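Local coordinates for periplasmic branched-chain amino acid-binding protein (Burkholderia mallei, PDB 3I09) that probably binds branched-chain amino acids or related small molecules in the periplasm and hands them to an ABC transporter for uptake, at residues D251-N256 / K274-L279. Sequence-based numbering, arbitrary orientation. Where two conformers were deposited one is given.
Sequences DSWYWN and KMPSSL
The indole of W255 has SE of selenomethionine M275 over one face, a Met-aromatic contact, and CB of N256 over the centre of the opposite face. In the M275 conformer described here, SE lies 3.7 Å from the centroid of the five-membered ring of W255, and a bend at chi2 (-65°) brings CE of M275 over the six-membered ring, 8° off its normal, as a CH-pi contact. The W253 indole has the backbone N of W255 over one face, offset toward the rim, while O of P276 meets its edge in plane; CH2 of W253 touches CG of P276 at 3.7 Å. In this type I periplasmic binding protein the segment leaving strand 248-251 packs against the turn between helices 259-272 and 278-297. Polar groups join the other end. OG of S278 donates to OD1 of D251 (2.6 Å) on its syn side, and N of S252 reaches the anti side of that oxygen. One water links OD2 of D251 to N of S278, in the first turn of helix 278-297. OG of S277, the N-cap, accepts a weak bond from N of L279 and is hydrogen-bonded to O of I20, an acetoacetate-pocket residue. Another water accepts from N of W255 and donates at 2.8 Å to O of P276, the oxygen at the edge of W253.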
loop_
_atom_site.group_PDB
_atom_site.type_symbol
_atom_site.label_atom_id
_atom_site.label_comp_id
_atom_site.label_asym_id
_atom_site.label_seq_id
_atom_site.Cartn_x
_atom_site.Cartn_y
_atom_site.Cartn_z
ATOM N N ASP A 251 7.873 -3.779 -3.889
ATOM C CA ASP A 251 6.538 -3.362 -4.401
ATOM C C ASP A 251 5.743 -4.583 -4.789
ATOM O O ASP A 251 6.300 -5.661 -4.921
ATOM C CB ASP A 251 6.655 -2.370 -5.568
ATOM C CG ASP A 251 5.389 -1.396 -5.697
ATOM O OD1 ASP A 251 4.306 -1.668 -5.116
ATOM O OD2 ASP A 251 5.514 -0.299 -6.311
ATOM N N SER A 252 4.433 -4.431 -4.973
ATOM C CA SER A 252 3.588 -5.572 -5.286
ATOM C C SER A 252 3.296 -5.759 -6.754
ATOM O O SER A 252 2.745 -6.788 -7.131
ATOM C CB SER A 252 2.246 -5.466 -4.528
ATOM O OG SER A 252 1.458 -4.403 -5.032
ATOM N N TRP A 253 3.571 -4.745 -7.576
ATOM C CA TRP A 253 3.161 -4.764 -8.997
ATOM C C TRP A 253 3.878 -3.656 -9.721
ATOM O O TRP A 253 4.184 -2.614 -9.126
ATOM C CB TRP A 253 1.664 -4.542 -9.090
ATOM C CG TRP A 253 1.057 -4.685 -10.436
ATOM C CD1 TRP A 253 0.560 -5.830 -10.981
ATOM C CD2 TRP A 253 0.824 -3.648 -11.393
ATOM N NE1 TRP A 253 0.038 -5.580 -12.233
ATOM C CE2 TRP A 253 0.177 -4.236 -12.499
ATOM C CE3 TRP A 253 1.100 -2.278 -11.426
ATOM C CZ2 TRP A 253 -0.172 -3.499 -13.644
ATOM C CZ3 TRP A 253 0.687 -1.534 -12.538
ATOM C CH2 TRP A 253 0.093 -2.147 -13.634
ATOM N N TYR A 254 4.198 -3.906 -10.994
ATOM C CA TYR A 254 4.798 -2.876 -11.828
ATOM C C TYR A 254 4.313 -3.086 -13.251
ATOM O O TYR A 254 4.136 -4.251 -13.733
ATOM C CB TYR A 254 6.349 -2.816 -11.728
ATOM C CG TYR A 254 7.080 -4.084 -12.115
ATOM C CD1 TYR A 254 7.026 -5.222 -11.316
ATOM C CD2 TYR A 254 7.834 -4.143 -13.286
ATOM C CE1 TYR A 254 7.714 -6.384 -11.671
ATOM C CE2 TYR A 254 8.511 -5.292 -13.643
ATOM C CZ TYR A 254 8.445 -6.406 -12.837
ATOM O OH TYR A 254 9.100 -7.552 -13.209
ATOM N N TRP A 255 4.048 -1.955 -13.897
ATOM C CA TRP A 255 3.350 -1.953 -15.189
ATOM C C TRP A 255 4.073 -2.779 -16.247
ATOM O O TRP A 255 3.428 -3.379 -17.102
ATOM C CB TRP A 255 3.128 -0.501 -15.655
ATOM C CG TRP A 255 4.381 0.205 -16.054
ATOM C CD1 TRP A 255 5.226 0.963 -15.269
ATOM C CD2 TRP A 255 4.926 0.206 -17.353
ATOM N NE1 TRP A 255 6.267 1.437 -16.029
ATOM C CE2 TRP A 255 6.120 0.967 -17.313
ATOM C CE3 TRP A 255 4.533 -0.388 -18.564
ATOM C CZ2 TRP A 255 6.920 1.165 -18.447
ATOM C CZ3 TRP A 255 5.358 -0.219 -19.685
ATOM C CH2 TRP A 255 6.518 0.569 -19.620
ATOM N N ASN A 256 5.396 -2.802 -16.189
ATOM C CA ASN A 256 6.184 -3.447 -17.243
ATOM C C ASN A 256 6.614 -4.876 -16.896
ATOM O O ASN A 256 7.477 -5.430 -17.549
ATOM C CB ASN A 256 7.435 -2.624 -17.564
ATOM C CG ASN A 256 7.979 -2.906 -18.971
ATOM O OD1 ASN A 256 7.232 -3.332 -19.858
ATOM N ND2 ASN A 256 9.296 -2.652 -19.189
ATOM N N LYS A 274 -0.858 8.638 -17.314
ATOM C CA LYS A 274 0.281 8.260 -16.496
ATOM C C LYS A 274 0.264 6.750 -16.409
ATOM O O LYS A 274 -0.801 6.128 -16.603
ATOM C CB LYS A 274 0.105 8.804 -15.074
ATOM C CG LYS A 274 0.175 10.300 -15.013
ATOM C CD LYS A 274 0.070 10.747 -13.598
ATOM C CE LYS A 274 0.713 12.099 -13.455
ATOM N NZ LYS A 274 -0.129 13.095 -14.136
HETATM N N MSE A 275 1.405 6.145 -16.097
HETATM C CA MSE A 275 1.441 4.715 -15.812
HETATM C C MSE A 275 0.820 4.545 -14.442
HETATM O O MSE A 275 1.030 5.383 -13.574
HETATM C CB MSE A 275 2.867 4.163 -15.728
HETATM C CG MSE A 275 3.551 3.964 -17.011
HETATM SE SE MSE A 275 2.712 2.627 -18.083
HETATM C CE MSE A 275 3.802 2.944 -19.688
ATOM N N PRO A 276 0.089 3.450 -14.225
ATOM C CA PRO A 276 -0.497 3.244 -12.906
ATOM C C PRO A 276 0.529 2.766 -11.890
ATOM O O PRO A 276 1.467 2.035 -12.203
ATOM C CB PRO A 276 -1.546 2.144 -13.144
ATOM C CG PRO A 276 -0.969 1.359 -14.312
ATOM C CD PRO A 276 -0.342 2.417 -15.188
ATOM N N SER A 277 0.317 3.154 -10.643
ATOM C CA SER A 277 1.040 2.588 -9.521
ATOM C C SER A 277 0.449 1.227 -9.140
ATOM O O SER A 277 -0.652 0.845 -9.587
ATOM C CB SER A 277 0.924 3.471 -8.271
ATOM O OG SER A 277 -0.390 3.400 -7.680
ATOM N N SER A 278 1.154 0.522 -8.276
ATOM C CA SER A 278 0.661 -0.746 -7.746
ATOM C C SER A 278 -0.690 -0.584 -6.958
ATOM O O SER A 278 -1.504 -1.506 -6.932
ATOM C CB SER A 278 1.726 -1.405 -6.864
ATOM O OG SER A 278 2.039 -0.590 -5.737
ATOM N N LEU A 279 -0.928 0.589 -6.366
ATOM C CA LEU A 279 -2.190 0.837 -5.674
ATOM C C LEU A 279 -3.357 0.951 -6.627
ATOM O O LEU A 279 -4.427 0.438 -6.369
ATOM C CB LEU A 279 -2.085 2.086 -4.778
ATOM C CG LEU A 279 -0.936 2.126 -3.794
ATOM C CD1 LEU A 279 -1.040 3.393 -2.969
ATOM C CD2 LEU A 279 -0.891 0.875 -2.873
HETATM O O HOH W 1 4.073 1.548 -7.738
HETATM O O HOH W 2 1.371 -2.257 -3.470
HETATM O O HOH W 3 3.797 0.465 -12.245
#